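Local coordinates for protein DNA polymerase (Pyrobaculum calidifontis, PDB 5MDN) that probably catalyses DNA synthesis, adding nucleotides from deoxyribonucleoside triphosphates to a growing DNA strand with release of diphosphate, at residues 426-431 with 536-541; 437-442 with 525-530; 449-454 with 458-463. All blocks are in the same frame, centred on the assembly; numbering follows the deposited sequence.

The three contacts form a compact group within the family B polymerase region, away from the magnesium-binding residues. Along the chain the segments run 426-431, 437-442, 449-454, 458-463, 525-530 and 536-541, so contact 1 encloses contact 2, and contact 2 encloses contact 3. Helix 528-551 serves both contact 1 and contact 2, whose centres are about 16 Å apart. The hairpin of contact 3 lies about 13 Å from contact 1 and about 11 Å from contact 2, centre to centre. It touches both: F537 packs on A454, and the backbone of 437-442 probably hydrogen-bonds to strand 460-462. One helix thus gathers the chain that follows helix 424-431.

Contact 1. Residues 426-431 with 536-541; sequences PNIMMK and AFARAI
The backbone bond from M430 N to P426 O, 2.8 Å long, belongs to the helical turn that presents I428 to F537, A538 and I541 of the other helix. No polar bond joins the two segments; the contact is made by apolar side chains and the helix backbone, and I428 carries one side of it alone. The segment axes come no closer than 10.3 Å and run at 117° to each other; at this separation I428 is long enough to reach across to the facing helix. With CD1 almost anti to CA (chi2 166°), the longer arm of I428 extends outward, and its terminal methyl comes to lie against the backbone of the facing helix, 3.5 Å from A538 CA. The methyl of A538 meets I428 CD1 at 3.8 Å; a small residue suits this place because it lets the arm reach the helix backbone. Further along, I541 CD1 approaches I428 CD1 at 4.0 Å, methyl against methyl. F537 takes part mainly through its CB, 3.9 Å from I428 CG2. Its ring leads away from I428, stacks on Y432 and packs against A454 and P455. M424 and Y425 extend the packing on A538. This is helix-on-helix packing in the polymerase palm, where 426-431 begins with the second half of the SMYPNIM sequence, the counterpart of the SLYPSII signature in motif A of family B polymerases.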
loop_
_atom_site.group_PDB
_atom_site.type_symbol
_atom_site.label_atom_id
_atom_site.label_comp_id
_atom_site.label_asym_id
_atom_site.label_seq_id
_atom_site.Cartn_x
_atom_site.Cartn_y
_atom_site.Cartn_z
ATOM N N PRO A 426 -16.968 0.055 13.191
ATOM C CA PRO A 426 -17.855 -1.100 12.965
ATOM C C PRO A 426 -18.947 -1.218 14.012
ATOM O O PRO A 426 -20.101 -1.507 13.670
ATOM C CB PRO A 426 -16.891 -2.294 13.003
ATOM C CG PRO A 426 -15.584 -1.728 12.600
ATOM C CD PRO A 426 -15.550 -0.353 13.199
ATOM N N ASN A 427 -18.607 -1.007 15.289
ATOM C CA ASN A 427 -19.607 -1.029 16.353
ATOM C C ASN A 427 -20.741 -0.051 16.070
ATOM O O ASN A 427 -21.921 -0.412 16.145
ATOM C CB ASN A 427 -18.951 -0.702 17.695
ATOM C CG ASN A 427 -18.802 -1.916 18.585
ATOM O OD1 ASN A 427 -18.356 -2.976 18.142
ATOM N ND2 ASN A 427 -19.185 -1.772 19.849
ATOM N N ILE A 428 -20.397 1.203 15.765
ATOM C CA ILE A 428 -21.409 2.217 15.470
ATOM C C ILE A 428 -22.298 1.768 14.314
ATOM O O ILE A 428 -23.530 1.862 14.378
ATOM C CB ILE A 428 -20.732 3.566 15.175
ATOM C CG1 ILE A 428 -20.487 4.324 16.478
ATOM C CG2 ILE A 428 -21.581 4.408 14.233
ATOM C CD1 ILE A 428 -19.550 5.489 16.328
ATOM N N MET A 429 -21.685 1.272 13.236
ATOM C CA MET A 429 -22.452 0.923 12.045
ATOM C C MET A 429 -23.289 -0.335 12.251
ATOM O O MET A 429 -24.364 -0.464 11.656
ATOM C CB MET A 429 -21.511 0.763 10.852
ATOM C CG MET A 429 -20.927 2.082 10.370
ATOM S SD MET A 429 -19.914 1.931 8.888
ATOM C CE MET A 429 -18.458 1.123 9.547
ATOM N N MET A 430 -22.815 -1.278 13.070
ATOM C CA MET A 430 -23.616 -2.463 13.362
ATOM C C MET A 430 -24.726 -2.154 14.361
ATOM O O MET A 430 -25.886 -2.511 14.140
ATOM C CB MET A 430 -22.732 -3.598 13.885
ATOM C CG MET A 430 -21.855 -4.251 12.829
ATOM S SD MET A 430 -20.732 -5.498 13.495
ATOM C CE MET A 430 -19.746 -4.523 14.627
ATOM N N LYS A 431 -24.382 -1.490 15.469
ATOM C CA LYS A 431 -25.349 -1.271 16.542
ATOM C C LYS A 431 -26.462 -0.315 16.126
ATOM O O LYS A 431 -27.583 -0.412 16.640
ATOM C CB LYS A 431 -24.620 -0.746 17.780
ATOM C CG LYS A 431 -25.488 -0.508 18.999
ATOM C CD LYS A 431 -24.645 0.014 20.155
ATOM C CE LYS A 431 -25.497 0.392 21.356
ATOM N NZ LYS A 431 -26.238 -0.776 21.907
ATOM N N ALA A 536 -20.935 11.574 13.584
ATOM C CA ALA A 536 -21.689 12.217 14.655
ATOM C C ALA A 536 -21.885 11.274 15.833
ATOM O O ALA A 536 -21.755 11.686 16.992
ATOM C CB ALA A 536 -23.037 12.709 14.130
ATOM N N PHE A 537 -22.203 10.006 15.560
ATOM C CA PHE A 537 -22.185 9.004 16.621
ATOM C C PHE A 537 -20.796 8.884 17.230
ATOM O O PHE A 537 -20.655 8.776 18.453
ATOM C CB PHE A 537 -22.653 7.650 16.086
ATOM C CG PHE A 537 -24.146 7.466 16.105
ATOM C CD1 PHE A 537 -24.819 7.277 17.302
ATOM C CD2 PHE A 537 -24.874 7.458 14.925
ATOM C CE1 PHE A 537 -26.191 7.097 17.325
ATOM C CE2 PHE A 537 -26.246 7.280 14.941
ATOM C CZ PHE A 537 -26.905 7.098 16.143
ATOM N N ALA A 538 -19.757 8.916 16.390
ATOM C CA ALA A 538 -18.389 8.766 16.879
ATOM C C ALA A 538 -17.981 9.941 17.757
ATOM O O ALA A 538 -17.376 9.751 18.820
ATOM C CB ALA A 538 -17.425 8.616 15.705
ATOM N N ARG A 539 -18.283 11.165 17.320
ATOM C CA ARG A 539 -17.921 12.340 18.103
ATOM C C ARG A 539 -18.628 12.346 19.454
ATOM O O ARG A 539 -18.035 12.724 20.471
ATOM C CB ARG A 539 -18.247 13.609 17.315
ATOM C CG ARG A 539 -17.939 14.904 18.048
ATOM C CD ARG A 539 -18.360 16.116 17.231
ATOM N NE ARG A 539 -17.653 16.190 15.956
ATOM C CZ ARG A 539 -16.480 16.792 15.786
ATOM N NH1 ARG A 539 -15.879 17.376 16.813
ATOM N NH2 ARG A 539 -15.908 16.809 14.590
ATOM N N ALA A 540 -19.893 11.915 19.486
ATOM C CA ALA A 540 -20.689 12.022 20.706
ATOM C C ALA A 540 -20.122 11.171 21.837
ATOM O O ALA A 540 -20.034 11.632 22.983
ATOM C CB ALA A 540 -22.138 11.629 20.419
ATOM N N ILE A 541 -19.721 9.928 21.545
ATOM C CA ILE A 541 -19.228 9.050 22.605
ATOM C C ILE A 541 -17.748 9.247 22.889
ATOM O O ILE A 541 -17.262 8.775 23.930
ATOM C CB ILE A 541 -19.489 7.558 22.308
ATOM C CG1 ILE A 541 -18.384 6.965 21.431
ATOM C CG2 ILE A 541 -20.860 7.376 21.666
ATOM C CD1 ILE A 541 -18.695 6.986 19.964
#

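Contact 2. Residues 437-442 with 525-530; sequences DTYLEP and WYKKEV
K527, just before helix 528-551, sends its chain toward Y439 of the loop 437-442. Its CG lies anti to the backbone N, and bends farther out bring the ammonium to the ring, with NZ 3.3 Å from Y439 CD2. The approach is oblique. E441 OE2 is 4.1 Å from K527 NZ, too far for a salt bridge, although the opposite charges probably still attract weakly. A lysine suits this margin because its flexible chain can bring a charge beside both an aromatic ring and an acid. Two residues on, E529 covers one face of Y439. Its CB sits 4.0 Å from the ring centroid and 28° off the normal, a CH-pi contact, while CG packs 3.6 Å from Y439 CZ. A bend at chi2 (92°) lays the carboxylate over the ring with the two planes 25° apart, leaving E529 OE2 3.5 Å from Y439 OH. The glutamate therefore uses its methylenes as well as its flat end. With an alanine here instead of Y439, E529 would probably lose the ring face it lies on, though H459 would still pack on it, and K527 its aromatic neighbour. V530 comes next and directs its packing to F461. The loop 437-442 lies beside strand 460-462, with T438 and L440 bonded through their backbones to R462 and R460, and Y439 reaches from there to the first turn of helix 528-551.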
loop_
_atom_site.group_PDB
_atom_site.type_symbol
_atom_site.label_atom_id
_atom_site.label_comp_id
_atom_site.label_asym_id
_atom_site.label_seq_id
_atom_site.Cartn_x
_atom_site.Cartn_y
_atom_site.Cartn_z
ATOM N N ASP A 437 -28.455 1.532 2.039
ATOM C CA ASP A 437 -29.775 0.967 1.791
ATOM C C ASP A 437 -30.746 1.157 2.951
ATOM O O ASP A 437 -31.950 0.943 2.764
ATOM C CB ASP A 437 -29.648 -0.524 1.463
ATOM C CG ASP A 437 -28.599 -1.219 2.308
ATOM O OD1 ASP A 437 -27.469 -0.691 2.403
ATOM O OD2 ASP A 437 -28.896 -2.294 2.871
ATOM N N THR A 438 -30.268 1.545 4.134
ATOM C CA THR A 438 -31.139 1.758 5.285
ATOM C C THR A 438 -31.443 3.228 5.546
ATOM O O THR A 438 -32.258 3.526 6.427
ATOM C CB THR A 438 -30.519 1.136 6.541
ATOM O OG1 THR A 438 -29.255 1.753 6.810
ATOM C CG2 THR A 438 -30.318 -0.353 6.339
ATOM N N TYR A 439 -30.815 4.141 4.811
ATOM C CA TYR A 439 -31.092 5.562 4.964
ATOM C C TYR A 439 -32.468 5.906 4.401
ATOM O O TYR A 439 -32.960 5.270 3.464
ATOM C CB TYR A 439 -30.001 6.380 4.268
ATOM C CG TYR A 439 -30.309 7.850 4.096
ATOM C CD1 TYR A 439 -30.205 8.735 5.162
ATOM C CD2 TYR A 439 -30.683 8.359 2.858
ATOM C CE1 TYR A 439 -30.480 10.082 5.003
ATOM C CE2 TYR A 439 -30.958 9.701 2.690
ATOM C CZ TYR A 439 -30.853 10.559 3.763
ATOM O OH TYR A 439 -31.130 11.897 3.597
ATOM N N LEU A 440 -33.096 6.924 4.986
ATOM C CA LEU A 440 -34.429 7.349 4.585
ATOM C C LEU A 440 -34.389 8.787 4.084
ATOM O O LEU A 440 -33.543 9.585 4.498
ATOM C CB LEU A 440 -35.427 7.209 5.743
ATOM C CG LEU A 440 -35.551 5.784 6.292
ATOM C CD1 LEU A 440 -36.479 5.735 7.496
ATOM C CD2 LEU A 440 -36.022 4.832 5.202
ATOM N N GLU A 441 -35.332 9.112 3.201
ATOM C CA GLU A 441 -35.242 10.254 2.296
ATOM C C GLU A 441 -36.487 11.134 2.483
ATOM O O GLU A 441 -37.015 11.142 3.604
ATOM C CB GLU A 441 -35.034 9.703 0.879
ATOM C CG GLU A 441 -33.797 8.834 0.735
ATOM C CD GLU A 441 -33.567 8.379 -0.687
ATOM O OE1 GLU A 441 -34.303 8.844 -1.581
ATOM O OE2 GLU A 441 -32.652 7.558 -0.910
ATOM N N PRO A 442 -37.004 11.896 1.498
ATOM C CA PRO A 442 -38.219 12.668 1.799
ATOM C C PRO A 442 -39.469 11.824 1.954
ATOM O O PRO A 442 -40.526 12.380 2.267
ATOM C CB PRO A 442 -38.348 13.620 0.603
ATOM C CG PRO A 442 -37.686 12.933 -0.494
ATOM C CD PRO A 442 -36.501 12.274 0.157
ATOM N N TRP A 525 -20.442 2.069 -2.766
ATOM C CA TRP A 525 -21.405 2.205 -1.682
ATOM C C TRP A 525 -21.213 3.501 -0.902
ATOM O O TRP A 525 -21.451 3.538 0.311
ATOM C CB TRP A 525 -21.324 0.996 -0.751
ATOM C CG TRP A 525 -21.972 -0.215 -1.333
ATOM C CD1 TRP A 525 -23.292 -0.544 -1.270
ATOM C CD2 TRP A 525 -21.336 -1.248 -2.096
ATOM N NE1 TRP A 525 -23.517 -1.726 -1.933
ATOM C CE2 TRP A 525 -22.333 -2.177 -2.450
ATOM C CE3 TRP A 525 -20.020 -1.479 -2.507
ATOM C CZ2 TRP A 525 -22.056 -3.320 -3.197
ATOM C CZ3 TRP A 525 -19.748 -2.615 -3.248
ATOM C CH2 TRP A 525 -20.760 -3.521 -3.585
ATOM N N TYR A 526 -20.786 4.564 -1.580
ATOM C CA TYR A 526 -20.659 5.870 -0.952
ATOM C C TYR A 526 -22.030 6.505 -0.765
ATOM O O TYR A 526 -22.829 6.578 -1.704
ATOM C CB TYR A 526 -19.772 6.792 -1.785
ATOM C CG TYR A 526 -19.819 8.232 -1.320
ATOM C CD1 TYR A 526 -19.222 8.617 -0.126
ATOM C CD2 TYR A 526 -20.478 9.203 -2.064
ATOM C CE1 TYR A 526 -19.272 9.928 0.309
ATOM C CE2 TYR A 526 -20.534 10.516 -1.638
ATOM C CZ TYR A 526 -19.928 10.873 -0.450
ATOM O OH TYR A 526 -19.980 12.179 -0.019
ATOM N N LYS A 527 -22.299 6.966 0.454
ATOM C CA LYS A 527 -23.463 7.797 0.741
ATOM C C LYS A 527 -23.065 8.800 1.811
ATOM O O LYS A 527 -22.612 8.406 2.891
ATOM C CB LYS A 527 -24.656 6.952 1.196
ATOM C CG LYS A 527 -25.922 7.753 1.425
ATOM C CD LYS A 527 -26.458 8.295 0.110
ATOM C CE LYS A 527 -27.538 7.401 -0.476
ATOM N NZ LYS A 527 -28.777 7.429 0.342
ATOM N N LYS A 528 -23.222 10.091 1.504
ATOM C CA LYS A 528 -22.739 11.135 2.405
ATOM C C LYS A 528 -23.420 11.060 3.766
ATOM O O LYS A 528 -22.769 11.235 4.802
ATOM C CB LYS A 528 -22.963 12.511 1.780
ATOM C CG LYS A 528 -22.462 13.660 2.638
ATOM C CD LYS A 528 -22.678 14.998 1.957
ATOM C CE LYS A 528 -24.152 15.370 1.960
ATOM N NZ LYS A 528 -24.404 16.674 1.287
ATOM N N GLU A 529 -24.728 10.798 3.786
ATOM C CA GLU A 529 -25.461 10.781 5.046
ATOM C C GLU A 529 -25.049 9.621 5.943
ATOM O O GLU A 529 -25.244 9.698 7.160
ATOM C CB GLU A 529 -26.966 10.724 4.782
ATOM C CG GLU A 529 -27.514 11.942 4.058
ATOM C CD GLU A 529 -27.525 11.770 2.553
ATOM O OE1 GLU A 529 -26.925 10.790 2.064
ATOM O OE2 GLU A 529 -28.121 12.617 1.857
ATOM N N VAL A 530 -24.487 8.554 5.375
ATOM C CA VAL A 530 -23.958 7.472 6.200
ATOM C C VAL A 530 -22.682 7.917 6.903
ATOM O O VAL A 530 -22.557 7.801 8.127
ATOM C CB VAL A 530 -23.724 6.209 5.352
ATOM C CG1 VAL A 530 -23.242 5.064 6.231
ATOM C CG2 VAL A 530 -24.999 5.818 4.624
#

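Contact 3. Residues 449-454 with 458-463; sequences EGVVVA and GHRFRK
K463, V452 and V451 bury the most surface where strands 451-453 and 460-462 pair as an antiparallel hairpin. V452 faces F461 in a hydrogen-bonded pair: V452 N donates to F461 O at 3.1 Å, and F461 N returns a bond to V452 O. On the face these two residues share, V452 CG2 rests 4.0 Å from F461 CB, the side chains crossing at about a right angle. V451 points to the other face and pairs with R462 without hydrogen bonds. Its CG1, anti to the backbone N (chi1 177°), leans diagonally onto R460 CB at 3.8 Å, while the guanidinium of R460 is drawn to a salt bridge with D446. Branching at CB suits both valines to extended chain. K463 leaves the strand: its N gives a weak bond to G450 O, and along its aliphatic chain K463 CD passes 4.2 Å from V452 CG1. G450 has backbone angles that call for glycine. At the turn, A454 N bonds to H459 O at 2.9 Å. Strand 460-462 lies between strand 451-453 and the loop holding T438 and L440, while A454, H459 and F461 pack on S533 of helix 528-551.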
loop_
_atom_site.group_PDB
_atom_site.type_symbol
_atom_site.label_atom_id
_atom_site.label_comp_id
_atom_site.label_asym_id
_atom_site.label_seq_id
_atom_site.Cartn_x
_atom_site.Cartn_y
_atom_site.Cartn_z
ATOM N N GLU A 449 -40.868 -1.655 12.637
ATOM C CA GLU A 449 -39.682 -2.085 13.374
ATOM C C GLU A 449 -38.974 -0.913 14.045
ATOM O O GLU A 449 -38.298 -1.103 15.062
ATOM C CB GLU A 449 -38.719 -2.837 12.452
ATOM C CG GLU A 449 -38.651 -2.324 11.024
ATOM C CD GLU A 449 -39.642 -3.019 10.110
ATOM O OE1 GLU A 449 -40.862 -2.850 10.316
ATOM O OE2 GLU A 449 -39.202 -3.744 9.192
ATOM N N GLY A 450 -39.113 0.291 13.505
ATOM C CA GLY A 450 -38.607 1.492 14.139
ATOM C C GLY A 450 -37.517 2.165 13.327
ATOM O O GLY A 450 -37.136 1.723 12.243
ATOM N N VAL A 451 -37.019 3.271 13.888
ATOM C CA VAL A 451 -36.000 4.111 13.271
ATOM C C VAL A 451 -35.027 4.540 14.363
ATOM O O VAL A 451 -35.356 4.551 15.551
ATOM C CB VAL A 451 -36.631 5.346 12.565
ATOM C CG1 VAL A 451 -35.581 6.281 11.975
ATOM C CG2 VAL A 451 -37.597 4.910 11.474
ATOM N N VAL A 452 -33.811 4.891 13.948
ATOM C CA VAL A 452 -32.816 5.493 14.826
ATOM C C VAL A 452 -32.345 6.788 14.180
ATOM O O VAL A 452 -32.052 6.820 12.979
ATOM C CB VAL A 452 -31.625 4.549 15.093
ATOM C CG1 VAL A 452 -32.045 3.411 16.009
ATOM C CG2 VAL A 452 -31.059 4.002 13.789
ATOM N N VAL A 453 -32.295 7.857 14.969
ATOM C CA VAL A 453 -31.925 9.179 14.484
ATOM C C VAL A 453 -30.495 9.462 14.909
ATOM O O VAL A 453 -30.136 9.273 16.079
ATOM C CB VAL A 453 -32.883 10.260 15.011
ATOM C CG1 VAL A 453 -32.592 11.602 14.356
ATOM C CG2 VAL A 453 -34.330 9.852 14.776
ATOM N N ALA A 454 -29.685 9.916 13.968
ATOM C CA ALA A 454 -28.283 10.202 14.239
ATOM C C ALA A 454 -28.166 11.500 15.026
ATOM O O ALA A 454 -28.856 12.474 14.704
ATOM C CB ALA A 454 -27.488 10.291 12.942
ATOM N N GLY A 458 -29.162 14.543 12.335
ATOM C CA GLY A 458 -30.572 14.352 12.069
ATOM C C GLY A 458 -30.916 13.423 10.932
ATOM O O GLY A 458 -32.038 13.485 10.418
ATOM N N HIS A 459 -29.998 12.555 10.520
ATOM C CA HIS A 459 -30.329 11.563 9.509
ATOM C C HIS A 459 -31.003 10.350 10.142
ATOM O O HIS A 459 -30.730 9.987 11.289
ATOM C CB HIS A 459 -29.078 11.141 8.740
ATOM C CG HIS A 459 -28.406 12.271 8.027
ATOM N ND1 HIS A 459 -29.089 13.152 7.216
ATOM C CD2 HIS A 459 -27.114 12.671 8.012
ATOM C CE1 HIS A 459 -28.245 14.043 6.729
ATOM N NE2 HIS A 459 -27.039 13.773 7.197
ATOM N N ARG A 460 -31.889 9.716 9.376
ATOM C CA ARG A 460 -32.745 8.651 9.880
ATOM C C ARG A 460 -32.445 7.344 9.160
ATOM O O ARG A 460 -32.221 7.329 7.946
ATOM C CB ARG A 460 -34.222 9.007 9.719
ATOM C CG ARG A 460 -34.471 10.226 8.863
ATOM C CD ARG A 460 -35.925 10.633 8.952
ATOM N NE ARG A 460 -36.811 9.503 8.692
ATOM C CZ ARG A 460 -38.064 9.414 9.128
ATOM N NH1 ARG A 460 -38.595 10.392 9.850
ATOM N NH2 ARG A 460 -38.789 8.344 8.835
ATOM N N PHE A 461 -32.440 6.249 9.918
ATOM C CA PHE A 461 -32.045 4.948 9.401
ATOM C C PHE A 461 -33.004 3.869 9.882
ATOM O O PHE A 461 -33.560 3.945 10.983
ATOM C CB PHE A 461 -30.613 4.578 9.815
ATOM C CG PHE A 461 -29.557 5.451 9.195
ATOM C CD1 PHE A 461 -29.279 6.698 9.729
ATOM C CD2 PHE A 461 -28.832 5.023 8.093
ATOM C CE1 PHE A 461 -28.307 7.506 9.172
ATOM C CE2 PHE A 461 -27.855 5.830 7.529
ATOM C CZ PHE A 461 -27.594 7.073 8.072
ATOM N N ARG A 462 -33.180 2.853 9.093
ATOM C CA ARG A 462 -34.063 1.840 9.506
ATOM C C ARG A 462 -33.397 0.897 10.394
ATOM O O ARG A 462 -32.322 0.507 10.153
ATOM C CB ARG A 462 -34.532 1.046 8.317
ATOM C CG ARG A 462 -34.854 1.898 7.129
ATOM C CD ARG A 462 -34.948 1.039 5.898
ATOM N NE ARG A 462 -35.900 -0.023 6.106
ATOM C CZ ARG A 462 -37.092 -0.045 5.540
ATOM N NH1 ARG A 462 -37.452 0.947 4.744
ATOM N NH2 ARG A 462 -37.910 -1.049 5.773
ATOM N N LYS A 463 -34.078 0.539 11.447
ATOM C CA LYS A 463 -33.642 -0.461 12.381
ATOM C C LYS A 463 -33.833 -1.863 11.809
ATOM O O LYS A 463 -33.112 -2.763 12.154
ATOM C CB LYS A 463 -34.539 -0.320 13.586
ATOM C CG LYS A 463 -33.892 -0.461 14.941
ATOM C CD LYS A 463 -34.723 0.207 16.029
ATOM C CE LYS A 463 -34.583 -0.525 17.366
ATOM N NZ LYS A 463 -35.315 0.089 18.510
#